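PDB 4RXL: molybdenum ABC transporter, periplasmic molybdenum-binding protein from Vibrio cholerae, which binds tungstate in a cleft and probably delivers molybdate or tungstate to an ABC importer in the inner membrane. Local coordinates for residues A[38-43]-A[57-62]; A[23-28]-A[212-217]. All coordinates share one frame; numbering follows the deposited sequence.

Contact 1 (A[38-43]-A[57-62]); sequences GGSSSL and ISANEE. With WO4 (tungstate(VI)ion), chain B.
Ser40 and Ala59 meet beside the bound tungstate, and the side chain of Ser40 carries the contact. Its CB points at segment 57-62 and lies 3.6 Å from Ser58 OG. One bond further out, Ser40 OG meets two partners. It accepts a hydrogen bond from the backbone, Ala59 N to Ser40 OG, at 3.0 Å and nearly straight at 165°. It also donates to tungstate O3. The Ser40 OG to O3 distance, 2.4 Å, is very short, so its exact length is doubtful. The chi1 of -56° sets OG beside the residue's own backbone N, and this N also donates to O3, 2.6 Å from Ser40 N, with a more bent angle of 136°. One oxygen of the anion is therefore held by two donors of one residue. Ala59 CB lies 3.6 Å from Ser40 OG and 3.7 Å from tungstate O4, so the methyl lines the pocket. Behind it, Ser58 OG donates to Asn60 O at 2.8 Å, in the carbonyl plane and on a lone pair. This bond ties up the turn that leads into helix 61-69. Gly39 is the N-cap of helix 40-49, so the anion sits at the N-terminus of a helix, a common way to bind oxyanions in periplasmic binding proteins. Ser13, Ala126, Val153 and Tyr171 complete the hydrogen bonding to tungstate. No charged side chain of these two segments touches the anion. With Ala59 N donating to Ser40 OG, the hydroxyl is left to donate to the ligand, which is consistent with binding a fully deprotonated oxyanion.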
loop_
_atom_site.group_PDB
_atom_site.type_symbol
_atom_site.label_atom_id
_atom_site.label_comp_id
_atom_site.label_asym_id
_atom_site.label_seq_id
_atom_site.Cartn_x
_atom_site.Cartn_y
_atom_site.Cartn_z
ATOM N N GLY A 38 -2.144 8.224 -3.496
ATOM C CA GLY A 38 -3.538 7.805 -3.485
ATOM C C GLY A 38 -3.622 6.317 -3.685
ATOM O O GLY A 38 -2.596 5.587 -3.747
ATOM N N GLY A 39 -4.826 5.795 -3.741
ATOM C CA GLY A 39 -4.986 4.351 -3.936
ATOM C C GLY A 39 -4.469 4.033 -5.335
ATOM O O GLY A 39 -4.663 4.811 -6.291
ATOM N N SER A 40 -3.810 2.885 -5.464
ATOM C CA SER A 40 -3.094 2.531 -6.690
ATOM C C SER A 40 -4.057 2.472 -7.872
ATOM O O SER A 40 -3.715 2.857 -9.006
ATOM C CB SER A 40 -2.362 1.209 -6.563
ATOM O OG SER A 40 -1.460 1.211 -5.468
ATOM N N SER A 41 -5.281 1.995 -7.620
ATOM C CA SER A 41 -6.327 1.900 -8.658
ATOM C C SER A 41 -6.751 3.262 -9.173
ATOM O O SER A 41 -6.828 3.503 -10.388
ATOM C CB SER A 41 -7.522 1.163 -8.063
ATOM O OG SER A 41 -7.746 1.656 -6.749
ATOM N N SER A 42 -6.997 4.178 -8.255
ATOM C CA SER A 42 -7.364 5.499 -8.661
ATOM C C SER A 42 -6.231 6.217 -9.452
ATOM O O SER A 42 -6.484 6.847 -10.479
ATOM C CB SER A 42 -7.758 6.297 -7.442
ATOM O OG SER A 42 -8.191 7.599 -7.830
ATOM N N LEU A 43 -4.993 6.047 -8.968
ATOM C CA LEU A 43 -3.851 6.658 -9.652
ATOM C C LEU A 43 -3.734 6.122 -11.064
ATOM O O LEU A 43 -3.563 6.884 -12.030
ATOM C CB LEU A 43 -2.571 6.399 -8.871
ATOM C CG LEU A 43 -2.496 7.004 -7.474
ATOM C CD1 LEU A 43 -1.244 6.522 -6.761
ATOM C CD2 LEU A 43 -2.502 8.504 -7.534
ATOM N N ILE A 57 4.248 4.140 -8.986
ATOM C CA ILE A 57 4.537 3.042 -8.065
ATOM C C ILE A 57 3.209 2.513 -7.564
ATOM O O ILE A 57 2.452 3.213 -6.900
ATOM C CB ILE A 57 5.395 3.508 -6.863
ATOM C CG1 ILE A 57 6.753 4.028 -7.371
ATOM C CG2 ILE A 57 5.562 2.403 -5.812
ATOM C CD1 ILE A 57 7.580 4.709 -6.287
ATOM N N SER A 58 2.927 1.265 -7.868
ATOM C CA SER A 58 1.694 0.600 -7.416
ATOM C C SER A 58 1.944 -0.303 -6.226
ATOM O O SER A 58 3.046 -0.804 -6.048
ATOM C CB SER A 58 1.187 -0.233 -8.580
ATOM O OG SER A 58 -0.018 -0.891 -8.257
ATOM N N ALA A 59 0.912 -0.549 -5.411
ATOM C CA ALA A 59 0.995 -1.504 -4.313
ATOM C C ALA A 59 0.602 -2.925 -4.716
ATOM O O ALA A 59 0.571 -3.833 -3.861
ATOM C CB ALA A 59 0.186 -1.015 -3.145
ATOM N N ASN A 60 0.297 -3.119 -6.005
ATOM C CA ASN A 60 0.251 -4.468 -6.582
ATOM C C ASN A 60 0.762 -4.527 -8.018
ATOM O O ASN A 60 0.930 -3.497 -8.653
ATOM C CB ASN A 60 -1.145 -5.090 -6.448
ATOM C CG ASN A 60 -2.194 -4.439 -7.315
ATOM O OD1 ASN A 60 -1.903 -3.640 -8.205
ATOM N ND2 ASN A 60 -3.467 -4.793 -7.038
ATOM N N GLU A 61 1.013 -5.722 -8.531
ATOM C CA GLU A 61 1.516 -5.855 -9.893
ATOM C C GLU A 61 0.439 -5.514 -10.911
ATOM O O GLU A 61 0.721 -4.947 -11.967
ATOM C CB GLU A 61 2.090 -7.267 -10.100
ATOM C CG GLU A 61 3.389 -7.447 -9.294
ATOM C CD GLU A 61 3.875 -8.881 -9.161
ATOM O OE1 GLU A 61 3.042 -9.783 -8.935
ATOM O OE2 GLU A 61 5.105 -9.098 -9.243
ATOM N N GLU A 62 -0.803 -5.814 -10.556
ATOM C CA GLU A 62 -1.935 -5.709 -11.462
ATOM C C GLU A 62 -2.110 -4.286 -11.981
ATOM O O GLU A 62 -2.266 -4.097 -13.187
ATOM C CB GLU A 62 -3.214 -6.214 -10.768
ATOM C CG GLU A 62 -3.287 -7.747 -10.635
ATOM C CD GLU A 62 -2.233 -8.399 -9.716
ATOM O OE1 GLU A 62 -1.829 -7.776 -8.685
ATOM O OE2 GLU A 62 -1.828 -9.564 -10.016
HETATM W W WO4 B . -2.597 1.364 -1.437
HETATM O O1 WO4 B . -3.885 2.619 -0.536
HETATM O O2 WO4 B . -2.966 -0.626 -1.136
HETATM O O3 WO4 B . -2.630 1.720 -3.463
HETATM O O4 WO4 B . -0.691 1.698 -0.720
#

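Contact 2 (A[23-28]-A[212-217]); sequences ADYSQQ and VAYLRS
Tyr214 reaches across to helix 15-28 and meets Asp24 with its hydroxyl and Tyr25 with its ring. Tyr214 OH donates a short hydrogen bond of 2.5 Å to Asp24 OD2. The carboxylate oxygen lies at the ring edge, near the ring plane, and accepts the bond on its anti lone pair, away from the other oxygen. Carboxylate and ring planes are 38° apart. Tyr25 packs over one face of the Tyr214 ring. Its CD1 is 3.5 Å from Tyr214 CG, offset toward the rim. Its CB makes a CH-pi contact, 4.2 Å from the centroid of the Tyr214 ring. The two rings are inclined at 44°, with centroids 5.0 Å apart. The side chains run past each other in opposite directions, and Tyr25 CE1 comes to 3.6 Å from Tyr214 CB. Tyr214 extends from its helix with CG anti to the backbone N, chi1 166°, which carries the hydroxyl over to Asp24.

The contact joins two helices far apart in sequence, one near each end of the chain. Both belong to the lobe built on the larger mixed sheet of this periplasmic binding protein fold. Ser217 is the N-cap of helix 218-226. Ser217 OG donates to Tyr214 O at 2.5 Å, and Ser217 N donates to the same carbonyl. Two bonds thus grip the backbone of Tyr214 at the turn between the helices. Further out, Tyr25 stacks on His29 and meets Trp211. Ile223 of helix 218-226 touches both Asp24 and Tyr214, while Leu21 of helix 15-28 packs against Tyr214.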
loop_
_atom_site.group_PDB
_atom_site.type_symbol
_atom_site.label_atom_id
_atom_site.label_comp_id
_atom_site.label_asym_id
_atom_site.label_seq_id
_atom_site.Cartn_x
_atom_site.Cartn_y
_atom_site.Cartn_z
ATOM N N ALA A 23 13.773 13.454 -0.755
ATOM C CA ALA A 23 14.636 14.279 0.054
ATOM C C ALA A 23 16.111 13.923 -0.141
ATOM O O ALA A 23 16.940 14.801 -0.298
ATOM C CB ALA A 23 14.247 14.153 1.515
ATOM N N ASP A 24 16.421 12.631 -0.131
ATOM C CA ASP A 24 17.792 12.134 -0.281
ATOM C C ASP A 24 18.325 12.494 -1.668
ATOM O O ASP A 24 19.368 13.099 -1.806
ATOM C CB ASP A 24 17.806 10.612 -0.068
ATOM C CG ASP A 24 19.220 10.009 -0.108
ATOM O OD1 ASP A 24 20.067 10.427 0.699
ATOM O OD2 ASP A 24 19.465 9.090 -0.923
ATOM N N TYR A 25 17.582 12.101 -2.691
ATOM C CA TYR A 25 17.906 12.426 -4.079
ATOM C C TYR A 25 18.034 13.924 -4.338
ATOM O O TYR A 25 18.909 14.334 -5.098
ATOM C CB TYR A 25 16.826 11.857 -5.004
ATOM C CG TYR A 25 17.192 11.817 -6.469
ATOM C CD1 TYR A 25 18.139 10.926 -6.928
ATOM C CD2 TYR A 25 16.560 12.647 -7.393
ATOM C CE1 TYR A 25 18.488 10.874 -8.268
ATOM C CE2 TYR A 25 16.878 12.585 -8.736
ATOM C CZ TYR A 25 17.858 11.703 -9.167
ATOM O OH TYR A 25 18.199 11.626 -10.491
ATOM N N SER A 26 17.149 14.732 -3.744
ATOM C CA SER A 26 17.059 16.171 -4.088
ATOM C C SER A 26 18.297 16.988 -3.688
ATOM O O SER A 26 18.482 18.105 -4.179
ATOM C CB SER A 26 15.786 16.826 -3.508
ATOM O OG SER A 26 14.601 16.403 -4.190
ATOM N N GLN A 27 19.147 16.442 -2.820
ATOM C CA GLN A 27 20.393 17.115 -2.436
ATOM C C GLN A 27 21.498 17.012 -3.498
ATOM O O GLN A 27 22.302 17.934 -3.651
ATOM C CB GLN A 27 20.913 16.559 -1.103
ATOM N N GLN A 28 21.546 15.894 -4.221
ATOM C CA GLN A 28 22.581 15.671 -5.237
ATOM C C GLN A 28 22.180 16.147 -6.642
ATOM O O GLN A 28 23.040 16.305 -7.509
ATOM C CB GLN A 28 22.963 14.185 -5.308
ATOM C CG GLN A 28 23.687 13.640 -4.083
ATOM C CD GLN A 28 22.753 12.977 -3.085
ATOM O OE1 GLN A 28 22.541 11.762 -3.130
ATOM N NE2 GLN A 28 22.188 13.769 -2.179
ATOM N N VAL A 212 14.789 6.372 -11.766
ATOM C CA VAL A 212 14.599 4.920 -11.700
ATOM C C VAL A 212 15.911 4.238 -11.260
ATOM O O VAL A 212 15.900 3.356 -10.386
ATOM C CB VAL A 212 14.067 4.399 -13.056
ATOM C CG1 VAL A 212 14.160 2.879 -13.151
ATOM C CG2 VAL A 212 12.629 4.876 -13.255
ATOM N N ALA A 213 17.035 4.670 -11.837
ATOM C CA ALA A 213 18.355 4.136 -11.470
ATOM C C ALA A 213 18.626 4.333 -9.976
ATOM O O ALA A 213 19.104 3.415 -9.301
ATOM C CB ALA A 213 19.460 4.774 -12.309
ATOM N N TYR A 214 18.282 5.512 -9.455
ATOM C CA TYR A 214 18.448 5.787 -8.034
ATOM C C TYR A 214 17.515 4.903 -7.193
ATOM O O TYR A 214 17.962 4.317 -6.193
ATOM C CB TYR A 214 18.235 7.281 -7.713
ATOM C CG TYR A 214 18.066 7.547 -6.230
ATOM C CD1 TYR A 214 19.161 7.568 -5.363
ATOM C CD2 TYR A 214 16.802 7.703 -5.684
ATOM C CE1 TYR A 214 18.991 7.782 -4.003
ATOM C CE2 TYR A 214 16.628 7.920 -4.336
ATOM C CZ TYR A 214 17.708 7.953 -3.505
ATOM O OH TYR A 214 17.504 8.152 -2.162
ATOM N N LEU A 215 16.260 4.764 -7.605
ATOM C CA LEU A 215 15.280 3.963 -6.810
ATOM C C LEU A 215 15.661 2.484 -6.704
ATOM O O LEU A 215 15.285 1.811 -5.749
ATOM C CB LEU A 215 13.851 4.103 -7.364
ATOM C CG LEU A 215 13.238 5.484 -7.115
ATOM C CD1 LEU A 215 11.975 5.651 -7.940
ATOM C CD2 LEU A 215 12.979 5.725 -5.624
ATOM N N ARG A 216 16.374 1.990 -7.708
ATOM C CA ARG A 216 16.845 0.605 -7.747
ATOM C C ARG A 216 18.212 0.444 -7.066
ATOM O O ARG A 216 18.688 -0.675 -6.891
ATOM C CB ARG A 216 16.926 0.118 -9.206
ATOM C CG ARG A 216 15.578 0.060 -9.924
ATOM C CD ARG A 216 15.723 0.073 -11.442
ATOM N NE ARG A 216 16.177 -1.205 -11.991
ATOM C CZ ARG A 216 16.300 -1.459 -13.294
ATOM N NH1 ARG A 216 16.002 -0.529 -14.193
ATOM N NH2 ARG A 216 16.717 -2.648 -13.699
ATOM N N SER A 217 18.842 1.560 -6.685
ATOM C CA SER A 217 20.177 1.536 -6.077
ATOM C C SER A 217 20.171 1.148 -4.604
ATOM O O SER A 217 19.160 1.259 -3.917
ATOM C CB SER A 217 20.852 2.908 -6.190
ATOM O OG SER A 217 20.275 3.836 -5.275
#

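Overall arrangement
Contact 1 is buried, its centre about 8 Å from the centre of the molecule, in the ligand cleft. Contact 2 is only partly buried and lies far from the ligand, its centre about 21 Å from that of contact 1. The two share no helix. Strand 6-11 and strand 195-201 flank contact 1, and strand 195-201 also backs helix 206-215 of contact 2. Their chemistry follows their place. Contact 1 is small and polar, with one serine giving its backbone N-H and its hydroxyl to an anion. Contact 2 buries more surface between its segments and rests on aromatic packing, with one tyrosine-carboxylate hydrogen bond beside it.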